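Local coordinates for putative protein (Aquifex aeolicus, PDB 1T6T) that is of unknown function but carries a Toprim domain related to that of RNase M5-like proteins, and so may act on nucleic acids, at residues 9-12 against 13-17; 54-57 against 58-61; 76-79 against 80-84; 99-102 against 103-106. All blocks are in the same frame, centred on the assembly; numbering follows the deposited sequence.

Contact 1: residues 9-12 against 13-17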
loop_
_atom_site.group_PDB
_atom_site.type_symbol
_atom_site.label_atom_id
_atom_site.label_comp_id
_atom_site.label_asym_id
_atom_site.label_seq_id
_atom_site.Cartn_x
_atom_site.Cartn_y
_atom_site.Cartn_z
ATOM N N SER B 9 19.565 14.809 9.256
ATOM C CA SER B 9 19.998 15.805 8.285
ATOM C C SER B 9 21.088 15.250 7.371
ATOM O O SER B 9 21.029 15.420 6.152
ATOM C CB SER B 9 20.518 17.053 9.002
ATOM O OG SER B 9 21.079 17.968 8.076
ATOM N N GLU B 10 22.083 14.591 7.958
ATOM C CA GLU B 10 23.167 14.024 7.166
ATOM C C GLU B 10 22.669 12.834 6.351
ATOM O O GLU B 10 23.164 12.572 5.257
ATOM C CB GLU B 10 24.325 13.588 8.068
ATOM C CG GLU B 10 24.914 14.714 8.909
ATOM C CD GLU B 10 26.234 14.335 9.559
ATOM O OE1 GLU B 10 26.346 13.204 10.079
ATOM O OE2 GLU B 10 27.162 15.174 9.558
ATOM N N TRP B 11 21.689 12.117 6.895
ATOM C CA TRP B 11 21.107 10.957 6.219
ATOM C C TRP B 11 20.423 11.442 4.937
ATOM O O TRP B 11 20.576 10.853 3.865
ATOM C CB TRP B 11 20.085 10.287 7.145
ATOM C CG TRP B 11 19.422 9.068 6.580
ATOM C CD1 TRP B 11 19.874 7.779 6.637
ATOM C CD2 TRP B 11 18.169 9.025 5.895
ATOM N NE1 TRP B 11 18.972 6.933 6.032
ATOM C CE2 TRP B 11 17.916 7.672 5.568
ATOM C CE3 TRP B 11 17.231 9.997 5.525
ATOM C CZ2 TRP B 11 16.761 7.269 4.890
ATOM C CZ3 TRP B 11 16.082 9.593 4.847
ATOM C CH2 TRP B 11 15.860 8.240 4.540
ATOM N N ILE B 12 19.676 12.532 5.057
ATOM C CA ILE B 12 18.978 13.112 3.915
ATOM C C ILE B 12 19.969 13.610 2.863
ATOM O O ILE B 12 19.743 13.456 1.665
ATOM C CB ILE B 12 18.066 14.277 4.365
ATOM C CG1 ILE B 12 16.890 13.719 5.173
ATOM C CG2 ILE B 12 17.567 15.056 3.159
ATOM C CD1 ILE B 12 15.952 14.771 5.723
ATOM N N LYS B 13 21.067 14.207 3.314
ATOM C CA LYS B 13 22.081 14.708 2.396
ATOM C C LYS B 13 22.691 13.551 1.607
ATOM O O LYS B 13 22.899 13.649 0.397
ATOM C CB LYS B 13 23.181 15.436 3.171
ATOM C CG LYS B 13 24.307 15.964 2.294
ATOM C CD LYS B 13 25.372 16.678 3.116
ATOM C CE LYS B 13 24.822 17.944 3.762
ATOM N NZ LYS B 13 25.854 18.643 4.587
ATOM N N GLU B 14 22.973 12.455 2.301
ATOM C CA GLU B 14 23.559 11.281 1.672
ATOM C C GLU B 14 22.560 10.641 0.706
ATOM O O GLU B 14 22.927 10.181 -0.372
ATOM C CB GLU B 14 23.968 10.272 2.742
ATOM C CG GLU B 14 25.277 9.572 2.453
ATOM C CD GLU B 14 26.427 10.552 2.285
ATOM O OE1 GLU B 14 26.724 11.298 3.243
ATOM O OE2 GLU B 14 27.031 10.576 1.193
ATOM N N LEU B 15 21.293 10.614 1.103
ATOM C CA LEU B 15 20.256 10.039 0.261
ATOM C C LEU B 15 20.113 10.851 -1.021
ATOM O O LEU B 15 20.007 10.284 -2.105
ATOM C CB LEU B 15 18.920 10.001 1.007
ATOM C CG LEU B 15 17.735 9.399 0.236
ATOM C CD1 LEU B 15 18.068 7.973 -0.215
ATOM C CD2 LEU B 15 16.494 9.412 1.128
ATOM N N LYS B 16 20.121 12.179 -0.901
ATOM C CA LYS B 16 19.988 13.025 -2.081
ATOM C C LYS B 16 21.123 12.757 -3.060
ATOM O O LYS B 16 20.899 12.643 -4.265
ATOM C CB LYS B 16 19.977 14.515 -1.705
ATOM C CG LYS B 16 19.683 15.413 -2.905
ATOM C CD LYS B 16 19.510 16.878 -2.530
ATOM C CE LYS B 16 20.834 17.536 -2.214
ATOM N NZ LYS B 16 20.666 19.005 -2.023
ATOM N N LYS B 17 22.342 12.650 -2.539
ATOM C CA LYS B 17 23.498 12.384 -3.385
ATOM C C LYS B 17 23.319 11.043 -4.085
ATOM O O LYS B 17 23.544 10.921 -5.288
ATOM C CB LYS B 17 24.780 12.346 -2.546
ATOM C CG LYS B 17 25.078 13.634 -1.805
ATOM C CD LYS B 17 26.412 13.566 -1.069
ATOM C CE LYS B 17 26.641 14.817 -0.231
ATOM N NZ LYS B 17 26.539 16.060 -1.047
HETATM O O HOH W 1 25.842 14.104 4.621
#

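Contact 2: residues 54-57 against 58-61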
loop_
_atom_site.group_PDB
_atom_site.type_symbol
_atom_site.label_atom_id
_atom_site.label_comp_id
_atom_site.label_asym_id
_atom_site.label_seq_id
_atom_site.Cartn_x
_atom_site.Cartn_y
_atom_site.Cartn_z
ATOM N N VAL B 54 7.069 -1.162 -11.948
ATOM C CA VAL B 54 8.312 -0.569 -11.466
ATOM C C VAL B 54 9.483 -1.148 -12.255
ATOM O O VAL B 54 10.393 -0.427 -12.664
ATOM C CB VAL B 54 8.515 -0.856 -9.960
ATOM C CG1 VAL B 54 9.874 -0.339 -9.501
ATOM C CG2 VAL B 54 7.401 -0.200 -9.165
ATOM N N VAL B 55 9.450 -2.458 -12.468
ATOM C CA VAL B 55 10.498 -3.125 -13.228
ATOM C C VAL B 55 10.579 -2.537 -14.638
ATOM O O VAL B 55 11.658 -2.180 -15.119
ATOM C CB VAL B 55 10.218 -4.639 -13.342
ATOM C CG1 VAL B 55 11.265 -5.302 -14.236
ATOM C CG2 VAL B 55 10.226 -5.272 -11.957
ATOM N N ASP B 56 9.429 -2.437 -15.296
ATOM C CA ASP B 56 9.387 -1.906 -16.652
ATOM C C ASP B 56 9.862 -0.460 -16.747
ATOM O O ASP B 56 10.482 -0.067 -17.740
ATOM C CB ASP B 56 7.974 -2.036 -17.229
ATOM C CG ASP B 56 7.541 -3.486 -17.381
ATOM O OD1 ASP B 56 8.423 -4.367 -17.486
ATOM O OD2 ASP B 56 6.319 -3.747 -17.408
HETATM N N MSE B 57 9.577 0.328 -15.713
HETATM C CA MSE B 57 9.983 1.733 -15.668
HETATM C C MSE B 57 11.492 1.896 -15.526
HETATM O O MSE B 57 12.071 2.851 -16.041
HETATM C CB MSE B 57 9.323 2.438 -14.480
HETATM C CG MSE B 57 7.841 2.683 -14.616
HETATM SE SE MSE B 57 7.113 3.301 -12.926
HETATM C CE MSE B 57 7.698 5.144 -12.991
ATOM N N LEU B 58 12.120 0.961 -14.820
ATOM C CA LEU B 58 13.556 1.022 -14.569
ATOM C C LEU B 58 14.441 0.308 -15.583
ATOM O O LEU B 58 15.612 0.658 -15.742
ATOM C CB LEU B 58 13.855 0.460 -13.178
ATOM C CG LEU B 58 13.112 1.098 -12.002
ATOM C CD1 LEU B 58 13.430 0.331 -10.729
ATOM C CD2 LEU B 58 13.504 2.561 -11.868
ATOM N N GLU B 59 13.884 -0.687 -16.262
ATOM C CA GLU B 59 14.635 -1.472 -17.234
ATOM C C GLU B 59 15.440 -0.628 -18.213
ATOM O O GLU B 59 14.896 0.240 -18.896
ATOM C CB GLU B 59 13.696 -2.384 -18.023
ATOM C CG GLU B 59 14.432 -3.452 -18.808
ATOM C CD GLU B 59 13.524 -4.247 -19.714
ATOM O OE1 GLU B 59 12.325 -4.396 -19.389
ATOM O OE2 GLU B 59 14.019 -4.734 -20.750
ATOM N N GLY B 60 16.739 -0.899 -18.275
ATOM C CA GLY B 60 17.612 -0.180 -19.187
ATOM C C GLY B 60 17.889 1.270 -18.840
ATOM O O GLY B 60 18.563 1.972 -19.596
ATOM N N LYS B 61 17.378 1.730 -17.704
ATOM C CA LYS B 61 17.587 3.114 -17.295
ATOM C C LYS B 61 18.356 3.219 -15.986
ATOM O O LYS B 61 19.249 4.054 -15.844
ATOM C CB LYS B 61 16.246 3.836 -17.162
ATOM C CG LYS B 61 15.483 3.953 -18.466
ATOM C CD LYS B 61 14.203 4.749 -18.279
ATOM C CE LYS B 61 13.470 4.927 -19.595
ATOM N NZ LYS B 61 12.259 5.777 -19.416
HETATM O O HOH W 2 12.416 1.287 -19.160
HETATM O O HOH W 3 10.628 -1.810 -19.988
HETATM O O HOH W 4 9.148 -4.368 -20.559
HETATM O O HOH W 5 10.813 4.713 -17.393
#

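Contact 3: residues 76-79 against 80-84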
loop_
_atom_site.group_PDB
_atom_site.type_symbol
_atom_site.label_atom_id
_atom_site.label_comp_id
_atom_site.label_asym_id
_atom_site.label_seq_id
_atom_site.Cartn_x
_atom_site.Cartn_y
_atom_site.Cartn_z
ATOM N N GLU B 76 7.510 -3.652 5.836
ATOM C CA GLU B 76 8.475 -4.742 5.784
ATOM C C GLU B 76 8.059 -5.809 4.771
ATOM O O GLU B 76 8.905 -6.383 4.088
ATOM C CB GLU B 76 8.640 -5.357 7.175
ATOM C CG GLU B 76 9.779 -6.366 7.295
ATOM C CD GLU B 76 11.135 -5.792 6.905
ATOM O OE1 GLU B 76 11.446 -4.650 7.307
ATOM O OE2 GLU B 76 11.896 -6.491 6.205
ATOM N N ARG B 77 6.760 -6.082 4.676
ATOM C CA ARG B 77 6.271 -7.068 3.716
ATOM C C ARG B 77 6.520 -6.570 2.294
ATOM O O ARG B 77 6.974 -7.324 1.430
ATOM C CB ARG B 77 4.776 -7.316 3.919
ATOM C CG ARG B 77 4.448 -8.012 5.223
ATOM C CD ARG B 77 2.952 -8.034 5.468
ATOM N NE ARG B 77 2.615 -8.811 6.657
ATOM C CZ ARG B 77 1.418 -8.814 7.231
ATOM N NH1 ARG B 77 0.438 -8.078 6.725
ATOM N NH2 ARG B 77 1.198 -9.559 8.307
ATOM N N ILE B 78 6.226 -5.298 2.052
ATOM C CA ILE B 78 6.438 -4.726 0.728
ATOM C C ILE B 78 7.934 -4.684 0.421
ATOM O O ILE B 78 8.358 -4.974 -0.697
ATOM C CB ILE B 78 5.858 -3.299 0.630
ATOM C CG1 ILE B 78 4.348 -3.344 0.851
ATOM C CG2 ILE B 78 6.165 -2.701 -0.739
ATOM C CD1 ILE B 78 3.678 -1.988 0.778
ATOM N N ASN B 79 8.732 -4.325 1.422
ATOM C CA ASN B 79 10.173 -4.264 1.238
ATOM C C ASN B 79 10.700 -5.617 0.770
ATOM O O ASN B 79 11.455 -5.697 -0.193
ATOM C CB ASN B 79 10.873 -3.886 2.543
ATOM C CG ASN B 79 12.352 -3.615 2.348
ATOM O OD1 ASN B 79 12.736 -2.579 1.810
ATOM N ND2 ASN B 79 13.189 -4.556 2.771
ATOM N N GLN B 80 10.297 -6.679 1.461
ATOM C CA GLN B 80 10.750 -8.023 1.117
ATOM C C GLN B 80 10.297 -8.446 -0.269
ATOM O O GLN B 80 11.068 -9.033 -1.031
ATOM C CB GLN B 80 10.254 -9.034 2.151
ATOM C CG GLN B 80 10.875 -8.849 3.523
ATOM C CD GLN B 80 12.389 -8.720 3.452
ATOM O OE1 GLN B 80 13.075 -9.585 2.902
ATOM N NE2 GLN B 80 12.916 -7.631 4.007
ATOM N N LYS B 81 9.043 -8.149 -0.589
ATOM C CA LYS B 81 8.479 -8.492 -1.888
ATOM C C LYS B 81 9.249 -7.807 -3.016
ATOM O O LYS B 81 9.637 -8.442 -3.997
ATOM C CB LYS B 81 7.013 -8.061 -1.940
ATOM C CG LYS B 81 6.339 -8.245 -3.290
ATOM C CD LYS B 81 6.220 -9.714 -3.642
ATOM C CE LYS B 81 5.264 -9.928 -4.797
ATOM N NZ LYS B 81 5.048 -11.381 -5.055
HETATM N N MSE B 82 9.465 -6.503 -2.877
HETATM C CA MSE B 82 10.174 -5.760 -3.909
HETATM C C MSE B 82 11.654 -6.127 -3.958
HETATM O O MSE B 82 12.256 -6.127 -5.024
HETATM C CB MSE B 82 9.995 -4.255 -3.697
HETATM C CG MSE B 82 8.546 -3.797 -3.820
HETATM SE SE MSE B 82 7.770 -4.281 -5.533
HETATM C CE MSE B 82 9.169 -3.499 -6.648
ATOM N N LYS B 83 12.241 -6.447 -2.809
ATOM C CA LYS B 83 13.647 -6.839 -2.786
ATOM C C LYS B 83 13.814 -8.103 -3.634
ATOM O O LYS B 83 14.696 -8.184 -4.489
ATOM C CB LYS B 83 14.093 -7.117 -1.350
ATOM C CG LYS B 83 15.532 -7.568 -1.220
ATOM C CD LYS B 83 15.856 -7.861 0.234
ATOM C CE LYS B 83 17.274 -8.369 0.392
ATOM N NZ LYS B 83 17.589 -8.589 1.831
ATOM N N GLU B 84 12.952 -9.083 -3.397
ATOM C CA GLU B 84 12.999 -10.338 -4.138
ATOM C C GLU B 84 12.731 -10.120 -5.628
ATOM O O GLU B 84 13.447 -10.648 -6.477
ATOM C CB GLU B 84 11.981 -11.323 -3.549
ATOM C CG GLU B 84 11.908 -12.681 -4.246
ATOM C CD GLU B 84 13.262 -13.360 -4.395
ATOM O OE1 GLU B 84 14.099 -13.258 -3.467
ATOM O OE2 GLU B 84 13.479 -14.013 -5.441
#

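Contact 4: residues 99-102 against 103-106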
loop_
_atom_site.group_PDB
_atom_site.type_symbol
_atom_site.label_atom_id
_atom_site.label_comp_id
_atom_site.label_asym_id
_atom_site.label_seq_id
_atom_site.Cartn_x
_atom_site.Cartn_y
_atom_site.Cartn_z
ATOM N N ASN B 99 17.870 0.575 6.448
ATOM C CA ASN B 99 18.404 -0.070 7.643
ATOM C C ASN B 99 18.989 0.924 8.631
ATOM O O ASN B 99 18.954 0.693 9.839
ATOM C CB ASN B 99 19.463 -1.113 7.278
ATOM C CG ASN B 99 18.866 -2.341 6.628
ATOM O OD1 ASN B 99 17.676 -2.629 6.789
ATOM N ND2 ASN B 99 19.690 -3.083 5.899
ATOM N N PHE B 100 19.524 2.028 8.126
ATOM C CA PHE B 100 20.104 3.037 9.000
ATOM C C PHE B 100 19.033 3.671 9.892
ATOM O O PHE B 100 19.284 3.970 11.061
ATOM C CB PHE B 100 20.797 4.124 8.178
ATOM C CG PHE B 100 21.941 4.778 8.897
ATOM C CD1 PHE B 100 23.185 4.156 8.957
ATOM C CD2 PHE B 100 21.768 5.997 9.546
ATOM C CE1 PHE B 100 24.244 4.739 9.658
ATOM C CE2 PHE B 100 22.820 6.586 10.250
ATOM C CZ PHE B 100 24.059 5.954 10.305
ATOM N N LEU B 101 17.838 3.864 9.342
ATOM C CA LEU B 101 16.743 4.467 10.094
ATOM C C LEU B 101 16.281 3.608 11.268
ATOM O O LEU B 101 15.649 4.110 12.201
ATOM C CB LEU B 101 15.547 4.740 9.171
ATOM C CG LEU B 101 15.745 5.737 8.023
ATOM C CD1 LEU B 101 14.452 5.856 7.221
ATOM C CD2 LEU B 101 16.156 7.090 8.577
ATOM N N LYS B 102 16.592 2.318 11.224
ATOM C CA LYS B 102 16.185 1.409 12.288
ATOM C C LYS B 102 16.782 1.774 13.646
ATOM O O LYS B 102 16.280 1.340 14.683
ATOM C CB LYS B 102 16.564 -0.027 11.922
ATOM C CG LYS B 102 15.813 -0.562 10.711
ATOM C CD LYS B 102 16.282 -1.959 10.337
ATOM C CE LYS B 102 15.465 -2.518 9.187
ATOM N NZ LYS B 102 15.940 -3.870 8.786
ATOM N N LYS B 103 17.840 2.580 13.639
ATOM C CA LYS B 103 18.488 2.984 14.882
ATOM C C LYS B 103 17.875 4.250 15.470
ATOM O O LYS B 103 18.165 4.610 16.611
ATOM C CB LYS B 103 19.988 3.200 14.658
ATOM C CG LYS B 103 20.328 4.423 13.815
ATOM C CD LYS B 103 21.831 4.548 13.588
ATOM C CE LYS B 103 22.367 3.397 12.747
ATOM N NZ LYS B 103 23.849 3.449 12.606
ATOM N N TRP B 104 17.028 4.925 14.699
ATOM C CA TRP B 104 16.398 6.150 15.176
ATOM C C TRP B 104 14.904 5.982 15.402
ATOM O O TRP B 104 14.316 4.974 15.018
ATOM C CB TRP B 104 16.647 7.304 14.198
ATOM C CG TRP B 104 18.103 7.630 14.022
ATOM C CD1 TRP B 104 19.081 7.553 14.974
ATOM C CD2 TRP B 104 18.739 8.106 12.831
ATOM N NE1 TRP B 104 20.287 7.950 14.447
ATOM C CE2 TRP B 104 20.107 8.297 13.135
ATOM C CE3 TRP B 104 18.287 8.394 11.536
ATOM C CZ2 TRP B 104 21.028 8.763 12.188
ATOM C CZ3 TRP B 104 19.203 8.856 10.595
ATOM C CH2 TRP B 104 20.559 9.036 10.928
ATOM N N ASN B 105 14.293 6.975 16.033
ATOM C CA ASN B 105 12.872 6.905 16.312
ATOM C C ASN B 105 12.035 7.358 15.125
ATOM O O ASN B 105 11.563 8.494 15.066
ATOM C CB ASN B 105 12.524 7.738 17.540
ATOM C CG ASN B 105 11.096 7.534 17.980
ATOM O OD1 ASN B 105 10.378 6.703 17.417
ATOM N ND2 ASN B 105 10.670 8.283 18.990
ATOM N N ILE B 106 11.857 6.450 14.177
ATOM C CA ILE B 106 11.075 6.733 12.987
ATOM C C ILE B 106 10.486 5.427 12.473
ATOM O O ILE B 106 11.100 4.367 12.597
ATOM C CB ILE B 106 11.952 7.368 11.882
ATOM C CG1 ILE B 106 11.093 7.705 10.659
ATOM C CG2 ILE B 106 13.077 6.419 11.499
ATOM C CD1 ILE B 106 11.821 8.518 9.602
HETATM O O HOH W 6 14.714 2.612 16.530
#

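Contact 1: residues 9-12 against 13-17
Trp-11 and Leu-15 both carry CG anti to the backbone N (chi1 -179° in each), which lays the two side chains next to each other, pointing the same way from one flank of the helix. With chi2 of Leu-15 at 57°, its CD2 methyl reaches the six-membered part of the indole and lies 3.7 Å from Trp-11 CH2, approaching the ring obliquely. At the edge of the same ring, in its plane, sits CG1 of the adjacent Ile-12. The polar corner of the indole is satisfied elsewhere: Trp-11 NE1 bonds to the carbonyl of Phe-97. Beneath the side chains the backbone ladder is regular, with Leu-15 N donating to Trp-11 O at 2.9 Å and Lys-16 N to Ile-12 O at 2.9 Å. On the more polar flank a water donates both to Glu-10 O (3.2 Å) and to Glu-14 OE1 (3.2 Å), bridging one turn, while the Glu-10 carboxylate turns back to a salt bridge with Arg-6. Phe-97 also touches Leu-15, and Phe-100 and Leu-101 touch Trp-11. The i to i+4 Trp-Leu pair is thus the buried ridge of an amphipathic alpha-helix, helix 8-18, seated against helix 96-101.

Contact 2: residues 54-57 against 58-61
Apolar contact between Val-54 and Leu-58 gives this helix end its buried side. The two side chains run next to each other, one turn apart, and Val-54 CG1 meets Leu-58 CD1 at 3.8 Å. In Leu-58 CG stands anti to the carbonyl carbon (chi1 -55°), a setting that also brings CG to 3.2 Å from Val-54 O. Val-23 and Ile-44 of the sheet, together with Phe-91, touch the same leucine, so an alanine here would probably leave a gap between the helix end and these strands and deprive Val-54 CG1 of this neighbour.

Backbone hydrogen bonds show the helix coming to its end. Leu-58 N donates to Val-54 O (3.1 Å) and only weakly to Val-55 O, whereas Glu-59 N reaches Val-55 O at 2.9 Å. Glu-59 is the first residue to leave helical angles, and beyond it Lys-61 N turns back to Leu-58 O.

Water takes over from there. One molecule donates to Asp-56 O at 2.8 Å and to Glu-59 O. Another accepts from Lys-61 NZ and donates to Met-57 O at 2.6 Å, so the extended lysine chain reaches back along the last turn, with CD against the same carbonyl.

As for charge, Asp-56 OD1 and Glu-59 OE1 stand 4.3 Å apart, a like-charged pair that would be expected to repel somewhat, with nearby water likely to soften the effect. The chemistry therefore divides the helix end in two: a hydrocarbon side fixed against the sheet, and a hydrated side where carbonyls past the last helical bonds are met by solvent and by a water-linked lysine.

Contact 3: residues 76-79 against 80-84
Glu-76 and Gln-80 meet one turn apart, where Gln-80 NE2 donates to Glu-76 OE2 at 2.7 Å. The oxygen is met nearly along its C-O axis, but the bond is bent (N-H...O 135°), and OE2 stands 28° out of the Gln-80 amide plane. Both chains fold at chi2 to meet. In Gln-80, CG is anti to the carbonyl carbon (chi1 -67°), which puts it 3.2 Å from Glu-76 O, the carbonyl to which Gln-80 N donates at 3.0 Å. On the flank turned to the protein, Ile-78 CG2 lies alongside Met-82 CG (4.0 Å), Met-82 being selenomethionine.

Farther out, Glu-76 OE1 forms a salt bridge with Arg-98, so its two oxygens serve different partners. A leucine here removes the carboxylate, which would probably leave Arg-98 without its mate and the Gln-80 amide free to turn. Glu-95 takes a hydrogen bond from Asn-79 ND2 and a salt bridge from Lys-83 NZ, while Arg-77 forms a salt bridge with Glu-110 of the second subunit.

Helix 73-88 is the connection of a beta-alpha-beta crossover between strands 64-67 and 92-94: Asn-79 and Lys-83 touch Leu-67 of the first strand, and Met-82 touches Tyr-51 of helix 51-58.

Contact 4: residues 99-102 against 103-106
Phe-100 is met from two directions, by Lys-103 over one face and by Trp-104 at its edge. A bend at chi3 (66°) swings Lys-103 CE almost over the ring centre, 3.8 Å from the centroid and 7° off the normal, a CH-pi contact. The extended last bond carries NZ on toward the rim, 3.7 Å from the centroid of Phe-100 and still over the face, in a cation-pi interaction. Trp-104 makes an offset edge-to-face pair with the same phenyl: the edge of Phe-100 is directed at the indole face, with planes at 80° and the centroids of the phenyl and the six-membered indole ring 5.2 Å apart. Closest approach is Phe-100 CE2 to Trp-104 CH2 at 3.4 Å. Lys-103 CG, meanwhile, stands above the indole near its rim, so the lysine chain packs on both aromatic rings. Leu-101 crosses to the indole by another route, with CD2 3.9 Å from Trp-104 CE3, and its CB receives Ile-106 CG2 at 3.8 Å.

Two backbone bonds close the turn beneath these side chains. Trp-104 N donates to Leu-101 O at 3.0 Å, and Lys-103 N makes a longer bond to Phe-100 O. Outside the two segments, Pro-5 touches Phe-100 and Ile-109 touches Leu-101. The arrangement is a type I beta turn, Leu-101 to Trp-104, by which the chain leaves helix 96-101, with Lys-103 and Trp-104 folded back on Phe-100.

In the fold
From the N terminus, contact 1 lies within helix 8-18, contact 2 ends helix 51-58 and leads toward strand 64-67, contact 3 lies in the crossover helix 73-88, and contact 4 turns the chain after helix 96-101. Each is local and closes no long loop; the four follow in series, without nesting or crossing. Touches between them give the tertiary links. Contacts 1 and 4 meet where Trp-11 CE2 lies 3.5 Å from Leu-101 CD2, joining the first and last helices. Contacts 2 and 3 just touch, Val-54 CB lying 4.3 Å from Met-82 CE. Contacts 2 and 4 stand on opposite sides of the chain's centre, their centres about 28 Å apart.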